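Local coordinates for cell surface protein (Faecalibacterium prausnitzii A2-165, PDB 4GT6), which is of unknown function but, as an extracellular leucine-rich repeat protein of a gut bacterium, probably binds other proteins at the cell surface, at residues 175-180 with 197-202; 327-332 with 350-355. All coordinates share one frame; numbering follows the deposited sequence.

How the interactions relate
Both interactions join equivalent loops of successive coils in the BspA-type leucine-rich repeat portion of a longer cell surface protein, and they come in series along the chain. Interaction 1 lies near the centre of the chain, where residues 175-180 follow strand 173-174 and residues 197-202 follow strand 195-196. Interaction 2 lies about 24 Å from that centre, toward the C-terminal end, with residues 327-332 after strand 324-325 and residues 350-355 after strand 338-341. Their centres are about 25 Å apart and their nearest atoms about 14 Å. In each, an Ala-Phe pair repeats one coil later, and the same backbone bond and phenylalanine pairing recur, as expected of a solenoid.

Interaction 1: residues 175-180 with 197-202; sequences EERAFT and GTNAFS. With EDO (1,2-ethanediol), chain F; EDO (1,2-ethanediol), chain G; EDO (1,2-ethanediol), chain L.
Two backbone bonds join the loops: Arg177 N gives its hydrogen to Thr198 O at 3.1 Å, and Phe179 N reaches Ala200 O at 2.8 Å. Between these rungs Arg177 CA makes a CA-H...O contact with Asn199 O. That carbonyl also accepts the hydroxyl of Thr180, OG1 to O being 2.8 Å, while Ser202 N bonds to it from the opposite face of its plane. Thr180 OG1, beside its own backbone N (chi1 -63°), is turned toward Asn199 O; the methyl CG2 lies against Ser202 OG.

At the outer side, the extended Glu176 chain runs alongside Thr198, and a water accepting from Thr198 N donates to Glu176 OE2. Arg177 has two conformers; in the one described it lies beside Asn199, guanidinium and amide planes 81° apart, and its NH1 binds O1 of an ethanediol at 2.7 Å. Asn199 ND2 donates almost straight to O1 of another ethanediol, both probably from the crystallisation liquor, and OD1 accepts from His259.

The apolar share falls to Phe179 and Phe201, which point the same way in nearly parallel planes (5°), offset so that one ring lies mostly beyond the rim of the other. Their centroids are 5.5 Å apart, and Phe179 CD2 meets Phe201 CE1 at 3.4 Å.

Each loop holds a type II turn followed by an overlapping type I turn, and this shape repeats from one coil of the solenoid to the next. Phe179 and Ala200 pack on Ile174 of strand 173-174, and Phe201 reaches Ile187 and Ile189 of strand 186-189.

Interaction 2: residues 327-332 with 350-355; sequences DDAFAG and ESAFSN
Ser351 OG is gripped from two directions: it donates to Asp327 OD1 at 2.6 Å, using the anti lone pair of that oxygen, and accepts from Asp328 N at 3.1 Å. The hydroxyl reaches both because it sits between its own backbone N and carbonyl carbon (chi1 72°), on the side facing residues 327-332. A water that accepts from Ser351 N adds a weak link to Asp327 OD1. Putting an alanine at Ser351 would probably leave Asp328 N and the buried carboxylate of Asp327 without this shared partner. Beside the hydroxyl, Ser351 CB rests against Asp328 OD1 at 3.3 Å.

Further along, Phe330 N donates to Ala352 O at 2.8 Å, and Gly332 N to Ser354 O at 3.1 Å. This ladder of bonds between equivalent loops is one of the ways in which successive coils of the leucine-rich repeat solenoid stack, and Phe330 and Phe353 pair alongside these bonds, on the side of strand 338-341. Both rings hang the same way, with planes 6° apart but slid past one another, so that little of either is overlapped; Phe330 CD2 comes to 3.5 Å from Phe353 CE1. Both also pack on Ile339 of strand 338-341, while Phe330 meets the ring of Phe307 in the preceding loop.

Ser354 OG turns back to donate to Ser351 O at 2.8 Å, on the same face of that carbonyl as Ser354 N. The methyl of Ala331 lies 3.5 Å from this hydroxyl, CB to Ser354 OG, while Ala331 CA makes a CA-H...O contact with Ser354 O.

Interaction 1: residues 175-180 with 197-202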
loop_
_atom_site.group_PDB
_atom_site.type_symbol
_atom_site.label_atom_id
_atom_site.label_comp_id
_atom_site.label_asym_id
_atom_site.label_seq_id
_atom_site.Cartn_x
_atom_site.Cartn_y
_atom_site.Cartn_z
ATOM N N GLU A 175 -2.441 4.933 -6.809
ATOM C CA GLU A 175 -2.457 3.570 -7.340
ATOM C C GLU A 175 -2.448 2.494 -6.259
ATOM O O GLU A 175 -2.310 2.786 -5.068
ATOM C CB GLU A 175 -1.327 3.346 -8.388
ATOM C CG GLU A 175 -1.307 4.350 -9.553
ATOM C CD GLU A 175 -2.498 4.422 -10.506
ATOM O OE1 GLU A 175 -3.519 3.733 -10.276
ATOM O OE2 GLU A 175 -2.415 5.196 -11.487
ATOM N N GLU A 176 -2.623 1.246 -6.676
ATOM C CA GLU A 176 -2.676 0.101 -5.774
ATOM C C GLU A 176 -1.565 0.091 -4.747
ATOM O O GLU A 176 -0.396 0.296 -5.105
ATOM C CB GLU A 176 -2.567 -1.208 -6.575
ATOM C CG GLU A 176 -3.820 -1.577 -7.338
ATOM C CD GLU A 176 -3.742 -2.886 -8.103
ATOM O OE1 GLU A 176 -2.659 -3.517 -8.104
ATOM O OE2 GLU A 176 -4.762 -3.266 -8.727
ATOM N N ARG A 177 -1.929 -0.179 -3.470
ATOM C CA ARG A 177 -0.989 -0.344 -2.346
ATOM C C ARG A 177 -0.085 0.888 -2.106
ATOM O O ARG A 177 0.924 0.772 -1.404
ATOM C CB ARG A 177 -0.103 -1.610 -2.558
ATOM C CG ARG A 177 -0.898 -2.879 -2.923
ATOM C CD ARG A 177 -0.058 -4.153 -3.049
ATOM N NE ARG A 177 0.719 -4.474 -1.847
ATOM C CZ ARG A 177 0.223 -5.014 -0.737
ATOM N NH1 ARG A 177 -1.073 -5.286 -0.642
ATOM N NH2 ARG A 177 1.017 -5.266 0.294
ATOM N N ALA A 178 -0.456 2.075 -2.620
ATOM C CA ALA A 178 0.410 3.269 -2.450
ATOM C C ALA A 178 0.771 3.573 -0.982
ATOM O O ALA A 178 1.920 3.945 -0.722
ATOM C CB ALA A 178 -0.253 4.490 -3.071
ATOM N N PHE A 179 -0.180 3.388 -0.020
ATOM C CA PHE A 179 0.094 3.688 1.398
ATOM C C PHE A 179 -0.150 2.489 2.283
ATOM O O PHE A 179 -0.384 2.658 3.487
ATOM C CB PHE A 179 -0.770 4.878 1.880
ATOM C CG PHE A 179 -0.466 6.138 1.111
ATOM C CD1 PHE A 179 0.650 6.907 1.420
ATOM C CD2 PHE A 179 -1.258 6.522 0.032
ATOM C CE1 PHE A 179 0.962 8.048 0.673
ATOM C CE2 PHE A 179 -0.975 7.692 -0.685
ATOM C CZ PHE A 179 0.128 8.445 -0.359
ATOM N N THR A 180 -0.092 1.269 1.715
ATOM C CA THR A 180 -0.287 0.064 2.545
ATOM C C THR A 180 0.675 0.048 3.739
ATOM O O THR A 180 1.874 0.278 3.566
ATOM C CB THR A 180 -0.053 -1.216 1.709
ATOM O OG1 THR A 180 -1.014 -1.296 0.680
ATOM C CG2 THR A 180 -0.126 -2.492 2.540
ATOM N N GLY A 197 -6.501 2.877 -6.326
ATOM C CA GLY A 197 -6.283 1.465 -6.586
ATOM C C GLY A 197 -6.548 0.596 -5.377
ATOM O O GLY A 197 -6.554 1.079 -4.243
ATOM N N THR A 198 -6.721 -0.698 -5.619
ATOM C CA THR A 198 -6.969 -1.714 -4.589
ATOM C C THR A 198 -5.915 -1.629 -3.490
ATOM O O THR A 198 -4.725 -1.576 -3.837
ATOM C CB THR A 198 -6.933 -3.112 -5.255
ATOM O OG1 THR A 198 -7.728 -3.126 -6.445
ATOM C CG2 THR A 198 -7.399 -4.193 -4.341
ATOM N N ASN A 199 -6.317 -1.664 -2.199
ATOM C CA ASN A 199 -5.425 -1.702 -1.039
ATOM C C ASN A 199 -4.508 -0.481 -0.891
ATOM O O ASN A 199 -3.557 -0.541 -0.102
ATOM C CB ASN A 199 -4.577 -2.996 -1.076
ATOM C CG ASN A 199 -5.382 -4.227 -0.793
ATOM O OD1 ASN A 199 -6.258 -4.216 0.066
ATOM N ND2 ASN A 199 -5.149 -5.303 -1.550
ATOM N N ALA A 200 -4.836 0.651 -1.542
ATOM C CA ALA A 200 -4.056 1.899 -1.385
ATOM C C ALA A 200 -3.915 2.269 0.082
ATOM O O ALA A 200 -2.879 2.790 0.478
ATOM C CB ALA A 200 -4.742 3.046 -2.136
ATOM N N PHE A 201 -4.965 1.988 0.907
ATOM C CA PHE A 201 -4.939 2.319 2.327
ATOM C C PHE A 201 -5.132 1.078 3.221
ATOM O O PHE A 201 -5.506 1.207 4.393
ATOM C CB PHE A 201 -5.998 3.404 2.634
ATOM C CG PHE A 201 -5.688 4.692 1.905
ATOM C CD1 PHE A 201 -4.618 5.496 2.302
ATOM C CD2 PHE A 201 -6.423 5.070 0.785
ATOM C CE1 PHE A 201 -4.318 6.680 1.615
ATOM C CE2 PHE A 201 -6.124 6.256 0.093
ATOM C CZ PHE A 201 -5.079 7.059 0.520
ATOM N N SER A 202 -4.775 -0.111 2.713
ATOM C CA SER A 202 -4.862 -1.318 3.543
ATOM C C SER A 202 -3.785 -1.263 4.647
ATOM O O SER A 202 -2.777 -0.551 4.505
ATOM C CB SER A 202 -4.705 -2.578 2.699
ATOM O OG SER A 202 -3.386 -2.651 2.164
HETATM C C1 EDO F . -9.147 0.810 -2.355
HETATM O O1 EDO F . -8.955 -0.503 -1.758
HETATM C C2 EDO F . -9.821 0.658 -3.758
HETATM O O2 EDO F . -10.441 1.852 -4.255
HETATM C C1 EDO G . -2.603 -7.374 2.102
HETATM O O1 EDO G . -2.465 -7.179 0.703
HETATM C C2 EDO G . -3.223 -6.095 2.714
HETATM O O2 EDO G . -2.317 -5.026 2.605
HETATM C C1 EDO L . -6.187 -8.479 -2.553
HETATM O O1 EDO L . -6.685 -7.849 -1.385
HETATM C C2 EDO L . -7.260 -8.646 -3.644
HETATM O O2 EDO L . -7.490 -7.403 -4.262
HETATM O O HOH W 1 -6.876 -1.503 -8.387
HETATM O O HOH W 2 -3.083 -5.784 -3.384
#

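Interaction 2: residues 327-332 with 350-355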
loop_
_atom_site.group_PDB
_atom_site.type_symbol
_atom_site.label_atom_id
_atom_site.label_comp_id
_atom_site.label_asym_id
_atom_site.label_seq_id
_atom_site.Cartn_x
_atom_site.Cartn_y
_atom_site.Cartn_z
ATOM N N ASP A 327 -10.623 -19.597 2.116
ATOM C CA ASP A 327 -9.461 -19.867 2.971
ATOM C C ASP A 327 -9.285 -18.832 4.082
ATOM O O ASP A 327 -9.449 -17.641 3.848
ATOM C CB ASP A 327 -8.183 -19.929 2.130
ATOM C CG ASP A 327 -7.970 -21.284 1.469
ATOM O OD1 ASP A 327 -7.692 -22.266 2.194
ATOM O OD2 ASP A 327 -8.037 -21.353 0.236
ATOM N N ASP A 328 -9.000 -19.308 5.309
ATOM C CA ASP A 328 -8.731 -18.472 6.474
ATOM C C ASP A 328 -9.877 -17.491 6.838
ATOM O O ASP A 328 -9.627 -16.557 7.591
ATOM C CB ASP A 328 -7.433 -17.655 6.235
ATOM C CG ASP A 328 -6.156 -18.463 6.184
ATOM O OD1 ASP A 328 -6.162 -19.621 6.669
ATOM O OD2 ASP A 328 -5.131 -17.919 5.714
ATOM N N ALA A 329 -11.124 -17.718 6.369
ATOM C CA ALA A 329 -12.240 -16.807 6.658
ATOM C C ALA A 329 -12.396 -16.507 8.169
ATOM O O ALA A 329 -12.708 -15.371 8.516
ATOM C CB ALA A 329 -13.540 -17.349 6.104
ATOM N N PHE A 330 -12.169 -17.499 9.041
ATOM C CA PHE A 330 -12.251 -17.306 10.500
ATOM C C PHE A 330 -10.960 -17.755 11.183
ATOM O O PHE A 330 -10.990 -18.107 12.364
ATOM C CB PHE A 330 -13.458 -18.068 11.087
ATOM C CG PHE A 330 -14.777 -17.517 10.606
ATOM C CD1 PHE A 330 -15.396 -16.464 11.278
ATOM C CD2 PHE A 330 -15.367 -18.002 9.441
ATOM C CE1 PHE A 330 -16.620 -15.957 10.837
ATOM C CE2 PHE A 330 -16.583 -17.486 8.990
ATOM C CZ PHE A 330 -17.212 -16.483 9.701
ATOM N N ALA A 331 -9.826 -17.746 10.460
ATOM C CA ALA A 331 -8.550 -18.211 11.030
ATOM C C ALA A 331 -8.126 -17.357 12.220
ATOM O O ALA A 331 -8.070 -16.130 12.115
ATOM C CB ALA A 331 -7.454 -18.206 9.973
ATOM N N GLY A 332 -7.845 -18.018 13.344
ATOM C CA GLY A 332 -7.406 -17.337 14.553
ATOM C C GLY A 332 -8.509 -16.709 15.381
ATOM O O GLY A 332 -8.217 -15.944 16.307
ATOM N N GLU A 350 -10.274 -26.443 4.884
ATOM C CA GLU A 350 -9.883 -26.720 6.270
ATOM C C GLU A 350 -9.338 -25.454 6.970
ATOM O O GLU A 350 -9.546 -25.269 8.168
ATOM C CB GLU A 350 -8.832 -27.839 6.303
ATOM C CG GLU A 350 -8.676 -28.509 7.657
ATOM C CD GLU A 350 -7.514 -29.478 7.785
ATOM O OE1 GLU A 350 -6.990 -29.936 6.742
ATOM O OE2 GLU A 350 -7.126 -29.781 8.936
ATOM N N SER A 351 -8.662 -24.563 6.219
ATOM C CA SER A 351 -8.071 -23.359 6.826
ATOM C C SER A 351 -9.124 -22.324 7.281
ATOM O O SER A 351 -8.790 -21.452 8.085
ATOM C CB SER A 351 -7.103 -22.694 5.859
ATOM O OG SER A 351 -7.852 -22.095 4.815
ATOM N N ALA A 352 -10.377 -22.415 6.786
ATOM C CA ALA A 352 -11.418 -21.437 7.134
ATOM C C ALA A 352 -11.660 -21.373 8.654
ATOM O O ALA A 352 -11.903 -20.292 9.179
ATOM C CB ALA A 352 -12.714 -21.761 6.404
ATOM N N PHE A 353 -11.533 -22.503 9.359
ATOM C CA PHE A 353 -11.750 -22.528 10.806
ATOM C C PHE A 353 -10.491 -22.996 11.549
ATOM O O PHE A 353 -10.594 -23.579 12.631
ATOM C CB PHE A 353 -12.985 -23.396 11.144
ATOM C CG PHE A 353 -14.259 -22.751 10.647
ATOM C CD1 PHE A 353 -14.851 -21.706 11.351
ATOM C CD2 PHE A 353 -14.832 -23.144 9.444
ATOM C CE1 PHE A 353 -16.000 -21.083 10.874
ATOM C CE2 PHE A 353 -15.987 -22.516 8.962
ATOM C CZ PHE A 353 -16.554 -21.482 9.673
ATOM N N SER A 354 -9.293 -22.687 10.994
ATOM C CA SER A 354 -8.017 -23.041 11.615
ATOM C C SER A 354 -7.790 -22.169 12.845
ATOM O O SER A 354 -8.219 -21.017 12.866
ATOM C CB SER A 354 -6.865 -22.897 10.623
ATOM O OG SER A 354 -6.795 -21.591 10.075
ATOM N N ASN A 355 -7.169 -22.737 13.888
ATOM C CA ASN A 355 -6.883 -22.056 15.165
ATOM C C ASN A 355 -8.156 -21.419 15.778
ATOM O O ASN A 355 -8.146 -20.260 16.206
ATOM C CB ASN A 355 -5.761 -21.013 15.011
ATOM C CG ASN A 355 -4.405 -21.610 14.737
ATOM O OD1 ASN A 355 -3.844 -21.457 13.649
ATOM N ND2 ASN A 355 -3.837 -22.284 15.726
HETATM O O HOH W 3 -7.410 -25.350 3.747
#